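Sensory box/response regulator (Mycobacterium smegmatis, PDB 5YRP) belongs to the EAL-domain family of signalling proteins, folds as a modified TIM barrel and carries a bound magnesium ion. Local coordinates at residues T63-F68 and F107-G112; V81-V86 and S113-I118; S121-D126 and Y153-L158. All blocks are in the same frame, centred on the assembly; numbering follows the deposited sequence.

Contact 1 of 3, residues T63-F68 and F107-G112; sequences TACAEF and FGLPRG
The ring of Phe107 lies flat against the helix turn that carries Ala66. One face takes Ala66 CA, which sits over the ring centre, 3.7 Å above the plane. Ala66 CB covers the same face in a CH-pi contact, 3.9 Å from the ring centroid and 26° off the ring normal. At the rim of this patch the ring atom Phe107 CD2 meets Cys65 CB at 4.0 Å. The CG of Phe107 is anti to its own carbonyl carbon (chi1 -59°), which lays the ring along the helix surface.

The second ring, Phe68, is met obliquely by a leucine branch: Leu109 CD2 lies 3.4 Å from Phe68 CD2. The other methyl of that leucine, Leu109 CD1, approaches Cys65 CB at 3.5 Å and also touches Cys65 SG. Its two branches are thus shared between two residues of the helix. The contact between the segments is apolar.

Helix 52-73 supplies Cys65, Ala66 and Phe68. Phe107 is where the chain leaves helix 96-106, and Leu109 follows in the loop that leads to strand 114-119. The contact therefore joins helix 52-73 to the loop after helix 96-106, on the outer side of the barrel. Met104 and Ile103 of helix 96-106 touch Leu109 and Cys65 respectively. Phe68 also rests on Leu82 of strand 81-86, on the side toward the sheet.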
# COMPACT_ATOMS: atom_id res chain seq x y z
N THR A 63 -22.56 0.86 22.97
CA THR A 63 -22.16 0.18 24.20
C THR A 63 -20.78 0.64 24.67
O THR A 63 -20.54 0.81 25.87
CB THR A 63 -22.16 -1.35 24.01
OG1 THR A 63 -23.38 -1.76 23.38
CG2 THR A 63 -22.03 -2.07 25.35
N ALA A 64 -19.86 0.83 23.72
CA ALA A 64 -18.51 1.28 24.03
C ALA A 64 -18.55 2.68 24.62
O ALA A 64 -17.94 2.94 25.66
CB ALA A 64 -17.64 1.26 22.78
N CYS A 65 -19.26 3.58 23.95
CA CYS A 65 -19.45 4.95 24.41
C CYS A 65 -20.14 5.01 25.77
O CYS A 65 -19.81 5.85 26.60
CB CYS A 65 -20.26 5.75 23.39
SG CYS A 65 -19.36 6.13 21.87
N ALA A 66 -21.10 4.13 25.98
CA ALA A 66 -21.81 4.04 27.25
C ALA A 66 -20.85 3.64 28.36
O ALA A 66 -20.75 4.31 29.39
CB ALA A 66 -22.94 3.04 27.16
N GLU A 67 -20.14 2.54 28.14
CA GLU A 67 -19.13 2.03 29.08
C GLU A 67 -18.01 3.04 29.29
O GLU A 67 -17.46 3.14 30.39
CB GLU A 67 -18.57 0.70 28.56
CG GLU A 67 -17.45 0.09 29.40
CD GLU A 67 -17.86 -0.26 30.82
OE1 GLU A 67 -19.08 -0.36 31.10
OE2 GLU A 67 -16.96 -0.43 31.66
N PHE A 68 -17.67 3.78 28.24
CA PHE A 68 -16.61 4.78 28.29
C PHE A 68 -16.99 5.94 29.22
O PHE A 68 -16.19 6.36 30.05
CB PHE A 68 -16.30 5.27 26.87
CG PHE A 68 -15.22 6.33 26.78
CD1 PHE A 68 -14.14 6.34 27.65
CD2 PHE A 68 -15.28 7.29 25.78
CE1 PHE A 68 -13.15 7.31 27.55
CE2 PHE A 68 -14.29 8.27 25.68
CZ PHE A 68 -13.23 8.28 26.56
N PHE A 107 -24.22 10.30 25.90
CA PHE A 107 -23.33 9.85 26.98
C PHE A 107 -22.30 10.91 27.41
O PHE A 107 -21.29 10.58 28.05
CB PHE A 107 -22.61 8.57 26.57
CG PHE A 107 -23.55 7.44 26.24
CD1 PHE A 107 -24.28 6.82 27.25
CD2 PHE A 107 -23.71 7.00 24.94
CE1 PHE A 107 -25.15 5.78 26.96
CE2 PHE A 107 -24.58 5.96 24.64
CZ PHE A 107 -25.30 5.35 25.65
N GLY A 108 -22.56 12.17 27.06
CA GLY A 108 -21.75 13.30 27.51
C GLY A 108 -20.27 13.16 27.22
O GLY A 108 -19.44 13.59 28.02
N LEU A 109 -19.94 12.55 26.09
CA LEU A 109 -18.55 12.38 25.69
C LEU A 109 -18.09 13.65 24.99
O LEU A 109 -18.78 14.14 24.09
CB LEU A 109 -18.39 11.16 24.78
CG LEU A 109 -18.71 9.81 25.42
CD1 LEU A 109 -18.72 8.70 24.38
CD2 LEU A 109 -17.73 9.48 26.54
N PRO A 110 -16.92 14.19 25.39
CA PRO A 110 -16.48 15.47 24.86
C PRO A 110 -15.85 15.38 23.47
O PRO A 110 -15.67 14.29 22.94
CB PRO A 110 -15.45 15.93 25.89
CG PRO A 110 -14.86 14.67 26.41
CD PRO A 110 -15.96 13.64 26.36
N ARG A 111 -15.52 16.54 22.92
CA ARG A 111 -14.95 16.62 21.58
C ARG A 111 -13.52 16.07 21.53
O ARG A 111 -12.66 16.49 22.31
CB ARG A 111 -14.95 18.07 21.10
CG ARG A 111 -16.34 18.67 20.96
CD ARG A 111 -16.26 20.11 20.47
NE ARG A 111 -15.45 20.21 19.26
CZ ARG A 111 -15.87 19.90 18.03
NH1 ARG A 111 -15.05 20.03 17.00
NH2 ARG A 111 -17.11 19.46 17.82
N GLY A 112 -13.28 15.14 20.62
CA GLY A 112 -11.97 14.52 20.43
C GLY A 112 -11.75 13.25 21.25
O GLY A 112 -10.67 12.66 21.20

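Contact 2 of 3, residues V81-V86 and S113-I118; sequences VLRINV and SVCLEI. With MG (magnesium ion), chain C.
Leu82, Ile84 and Val86 pair through their backbones with Ser113, Cys115 and Glu117, where strand 81-86 runs parallel to strand 114-119; five hydrogen bonds join them. With helix 96-106 between them in the chain, the two strands form a beta-alpha-beta unit. Leu82 N donates to Ser113 O, and Leu82 O accepts from Cys115 N at 3.0 Å. Ile84 repeats the pattern, with its N on Cys115 O and its O taking Glu117 N. Val86 N closes the series on Glu117 O at 2.8 Å. The short strand axes are 33° apart, in keeping with the twist of a barrel.

Apolar contacts lie mostly on the side facing the helices. Val86 CG2 packs on Leu116 CD2 at 3.6 Å, the two side chains meeting at a slant. Ile84 CD1 reaches Val114 CG1 more loosely, at 4.2 Å. Phe96 of helix 96-106 covers Val86 and Leu116, while Leu61 and Ala64 of helix 52-73 cover Ile84.

Polar side chains point to the barrel interior. The aliphatic part of Arg83 crosses Glu117 at about a right angle, with Arg83 CB 3.4 Å from Glu117 OE1. The guanidinium goes past that carboxylate to a salt bridge with Glu13. Glu117 extends beyond CG, and its OE2 binds magnesium at 2.3 Å. Asn85 lies alongside, pointing the same way, and belongs to the metal site with Glu25 and Asp147.

Glu117 divides its oxygens between two positive partners, the ion at OE2 and Lys168 at OE1. The salt bridge would hold the carboxylate's rotation, and the strand pairing sets Asn85 and Glu117 side by side at the metal.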
# COMPACT_ATOMS: atom_id res chain seq x y z
N VAL A 81 -8.53 8.51 24.55
CA VAL A 81 -9.36 8.32 23.37
C VAL A 81 -9.99 6.93 23.41
O VAL A 81 -9.39 5.98 23.91
CB VAL A 81 -8.55 8.51 22.07
CG1 VAL A 81 -9.44 8.38 20.84
CG2 VAL A 81 -7.86 9.87 22.06
N LEU A 82 -11.21 6.82 22.89
CA LEU A 82 -11.88 5.53 22.72
C LEU A 82 -11.92 5.17 21.24
O LEU A 82 -12.61 5.82 20.45
CB LEU A 82 -13.31 5.60 23.28
CG LEU A 82 -14.12 4.30 23.18
CD1 LEU A 82 -13.66 3.28 24.21
CD2 LEU A 82 -15.60 4.60 23.36
N ARG A 83 -11.18 4.13 20.87
CA ARG A 83 -11.11 3.68 19.48
C ARG A 83 -12.14 2.60 19.19
O ARG A 83 -12.20 1.59 19.89
CB ARG A 83 -9.71 3.18 19.14
CG ARG A 83 -8.65 4.26 19.21
CD ARG A 83 -7.44 3.98 18.33
NE ARG A 83 -6.83 5.23 17.89
CZ ARG A 83 -6.05 6.01 18.65
NH1 ARG A 83 -5.76 5.67 19.90
NH2 ARG A 83 -5.56 7.13 18.15
N ILE A 84 -12.95 2.82 18.16
CA ILE A 84 -14.01 1.89 17.77
C ILE A 84 -13.88 1.57 16.29
O ILE A 84 -13.78 2.47 15.47
CB ILE A 84 -15.40 2.49 18.04
CG1 ILE A 84 -15.61 2.65 19.55
CG2 ILE A 84 -16.50 1.60 17.46
CD1 ILE A 84 -16.49 3.82 19.91
N ASN A 85 -13.88 0.28 15.97
CA ASN A 85 -13.79 -0.17 14.59
C ASN A 85 -15.11 0.04 13.88
O ASN A 85 -16.14 -0.44 14.33
CB ASN A 85 -13.40 -1.64 14.53
CG ASN A 85 -11.99 -1.88 14.99
OD1 ASN A 85 -11.03 -1.42 14.36
ND2 ASN A 85 -11.84 -2.60 16.09
N VAL A 86 -15.06 0.79 12.78
CA VAL A 86 -16.25 1.04 11.97
C VAL A 86 -16.18 0.25 10.66
O VAL A 86 -15.20 0.33 9.93
CB VAL A 86 -16.43 2.54 11.69
CG1 VAL A 86 -17.63 2.80 10.80
CG2 VAL A 86 -16.60 3.29 13.00
N SER A 113 -12.78 12.83 21.98
CA SER A 113 -12.68 11.68 22.88
C SER A 113 -12.99 10.35 22.21
O SER A 113 -12.86 9.30 22.83
CB SER A 113 -13.63 11.86 24.06
OG SER A 113 -14.98 11.74 23.64
N VAL A 114 -13.41 10.40 20.94
CA VAL A 114 -13.69 9.18 20.18
C VAL A 114 -12.94 9.21 18.84
O VAL A 114 -12.89 10.23 18.17
CB VAL A 114 -15.20 9.00 19.94
CG1 VAL A 114 -15.49 7.78 19.08
CG2 VAL A 114 -15.93 8.87 21.27
N CYS A 115 -12.35 8.07 18.49
CA CYS A 115 -11.65 7.90 17.22
C CYS A 115 -12.15 6.67 16.47
O CYS A 115 -11.97 5.54 16.93
CB CYS A 115 -10.15 7.77 17.46
SG CYS A 115 -9.19 7.53 15.95
N LEU A 116 -12.78 6.88 15.32
CA LEU A 116 -13.38 5.79 14.55
C LEU A 116 -12.37 5.18 13.58
O LEU A 116 -11.99 5.81 12.60
CB LEU A 116 -14.60 6.29 13.78
CG LEU A 116 -15.74 6.89 14.61
CD1 LEU A 116 -16.78 7.52 13.70
CD2 LEU A 116 -16.39 5.86 15.52
N GLU A 117 -11.95 3.94 13.86
CA GLU A 117 -11.04 3.21 12.97
C GLU A 117 -11.77 2.73 11.72
O GLU A 117 -12.84 2.14 11.82
CB GLU A 117 -10.45 1.99 13.67
CG GLU A 117 -9.55 2.31 14.85
CD GLU A 117 -8.90 1.07 15.45
OE1 GLU A 117 -8.63 1.09 16.66
OE2 GLU A 117 -8.67 0.09 14.72
N ILE A 118 -11.17 2.99 10.56
CA ILE A 118 -11.71 2.52 9.29
C ILE A 118 -10.64 1.70 8.59
O ILE A 118 -9.48 2.12 8.52
CB ILE A 118 -12.14 3.68 8.37
CG1 ILE A 118 -12.95 4.72 9.14
CG2 ILE A 118 -12.98 3.14 7.21
CD1 ILE A 118 -13.19 6.01 8.38
MG MG C . -8.47 -2.16 14.56

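Contact 3 of 3, residues S121-D126 and Y153-L158; sequences SVVVQD and YSVLSL
Two loops that follow neighbouring barrel strands, 114-119 and 142-149, meet here through Val123, which packs against Tyr153, Ser154, Val155 and Leu158. In the TIM-barrel layout of this family, such strand-to-helix loops surround the C-terminal mouth of the barrel. Val123 fills the middle of the contact with both methyls and its CB. Its CG1 lies between the backbone N and the carbonyl carbon (chi1 50°), and this turns it onto the opposing backbone, 3.4 Å from Tyr153 O and close to Ser154 O. Val123 CB faces Val155 CG2 at 3.7 Å. The other methyl, Val123 CG2, touches Leu158 CD1 on the short helix 156-159.

That helix is preceded by Ser154, whose OG accepts a capping bond from Leu156 N at 3.1 Å. Next to the segment 121-126, Glu120 binds Val155 N and so ties the two loops together.

The contact also borders the subunit interface. The Tyr153 ring packs edge-to-face with Tyr153 of the second subunit, and Ser154 packs on Val155 of that subunit. Within the chain, Ser121 CB sits at the edge of the Tyr153 ring, in its plane, 3.7 Å from Tyr153 CD1.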
# COMPACT_ATOMS: atom_id res chain seq x y z
N SER A 121 -9.17 -0.63 3.06
CA SER A 121 -9.92 -1.04 1.87
C SER A 121 -11.33 -0.42 1.75
O SER A 121 -12.29 -1.11 1.41
CB SER A 121 -10.02 -2.57 1.83
OG SER A 121 -10.68 -3.08 2.97
N VAL A 122 -11.43 0.87 2.04
CA VAL A 122 -12.67 1.64 1.87
C VAL A 122 -12.50 2.74 0.81
O VAL A 122 -13.46 3.41 0.43
CB VAL A 122 -13.14 2.20 3.23
CG1 VAL A 122 -14.27 3.21 3.09
CG2 VAL A 122 -13.57 1.06 4.14
N VAL A 123 -11.27 2.89 0.31
CA VAL A 123 -10.95 3.89 -0.71
C VAL A 123 -11.83 3.77 -1.96
O VAL A 123 -12.47 4.73 -2.37
CB VAL A 123 -9.44 3.87 -1.09
CG1 VAL A 123 -8.92 2.48 -1.44
CG2 VAL A 123 -9.15 4.85 -2.23
N VAL A 124 -11.87 2.57 -2.53
CA VAL A 124 -12.64 2.29 -3.75
C VAL A 124 -13.88 1.44 -3.42
O VAL A 124 -14.89 1.51 -4.12
CB VAL A 124 -11.77 1.60 -4.83
CG1 VAL A 124 -12.59 1.20 -6.05
CG2 VAL A 124 -10.62 2.51 -5.24
N GLN A 125 -13.80 0.65 -2.34
CA GLN A 125 -14.94 -0.15 -1.88
C GLN A 125 -16.14 0.74 -1.52
O GLN A 125 -17.28 0.29 -1.57
CB GLN A 125 -14.53 -1.01 -0.68
CG GLN A 125 -15.53 -2.11 -0.34
CD GLN A 125 -14.95 -3.21 0.53
OE1 GLN A 125 -13.76 -3.54 0.43
NE2 GLN A 125 -15.78 -3.79 1.39
N ASP A 126 -15.86 1.99 -1.15
CA ASP A 126 -16.88 3.03 -1.05
C ASP A 126 -16.49 4.25 -1.91
O ASP A 126 -15.33 4.42 -2.27
CB ASP A 126 -17.07 3.46 0.41
CG ASP A 126 -17.71 2.38 1.26
OD1 ASP A 126 -18.54 1.60 0.74
OD2 ASP A 126 -17.40 2.32 2.47
N TYR A 153 -6.70 -2.56 0.16
CA TYR A 153 -6.58 -1.71 -1.02
C TYR A 153 -6.00 -0.37 -0.63
O TYR A 153 -6.65 0.40 0.07
CB TYR A 153 -7.95 -1.49 -1.66
CG TYR A 153 -8.50 -2.71 -2.36
CD1 TYR A 153 -9.28 -3.64 -1.68
CD2 TYR A 153 -8.27 -2.92 -3.72
CE1 TYR A 153 -9.79 -4.75 -2.32
CE2 TYR A 153 -8.78 -4.03 -4.37
CZ TYR A 153 -9.54 -4.94 -3.66
OH TYR A 153 -10.04 -6.04 -4.31
N SER A 154 -4.80 -0.09 -1.10
CA SER A 154 -4.04 1.06 -0.62
C SER A 154 -4.73 2.40 -0.83
O SER A 154 -5.46 2.59 -1.81
CB SER A 154 -2.66 1.10 -1.27
OG SER A 154 -1.90 2.18 -0.75
N VAL A 155 -4.50 3.31 0.11
CA VAL A 155 -5.02 4.67 0.07
C VAL A 155 -3.88 5.67 -0.18
O VAL A 155 -4.11 6.88 -0.19
CB VAL A 155 -5.74 5.02 1.40
CG1 VAL A 155 -6.25 6.45 1.42
CG2 VAL A 155 -6.92 4.09 1.61
N LEU A 156 -2.67 5.17 -0.43
CA LEU A 156 -1.52 6.05 -0.66
C LEU A 156 -1.87 7.21 -1.59
O LEU A 156 -1.49 8.35 -1.33
CB LEU A 156 -0.33 5.27 -1.22
CG LEU A 156 0.43 4.37 -0.24
CD1 LEU A 156 1.51 3.60 -0.98
CD2 LEU A 156 1.05 5.17 0.89
N SER A 157 -2.60 6.90 -2.66
CA SER A 157 -3.04 7.90 -3.63
C SER A 157 -3.80 9.05 -2.98
O SER A 157 -3.61 10.21 -3.35
CB SER A 157 -3.93 7.24 -4.69
OG SER A 157 -3.30 6.10 -5.24
N LEU A 158 -4.65 8.73 -2.00
CA LEU A 158 -5.55 9.71 -1.38
C LEU A 158 -5.21 10.13 0.05
O LEU A 158 -5.95 10.92 0.64
CB LEU A 158 -6.98 9.17 -1.41
CG LEU A 158 -7.46 8.59 -2.74
CD1 LEU A 158 -8.93 8.25 -2.61
CD2 LEU A 158 -7.25 9.54 -3.91

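Overall arrangement
All three contacts belong to one barrel. Contacts 1 and 2 are interleaved along the chain: 63-68, 81-86, 107-112 and 113-118 follow in that order. Their centres are 11 Å apart and they touch, with Phe68 and Ala64 of contact 1 against Leu82 of contact 2. The helix segment of contact 1 thus packs on the outer side of the strand pair of contact 2, which carries metal residues on its inner side. Contact 3 comes later, in the loops beyond strands 114-119 and 142-149. Its centre is about 19 Å from that of contact 2 and 29 Å from that of contact 1. It links the barrel mouth to the second subunit.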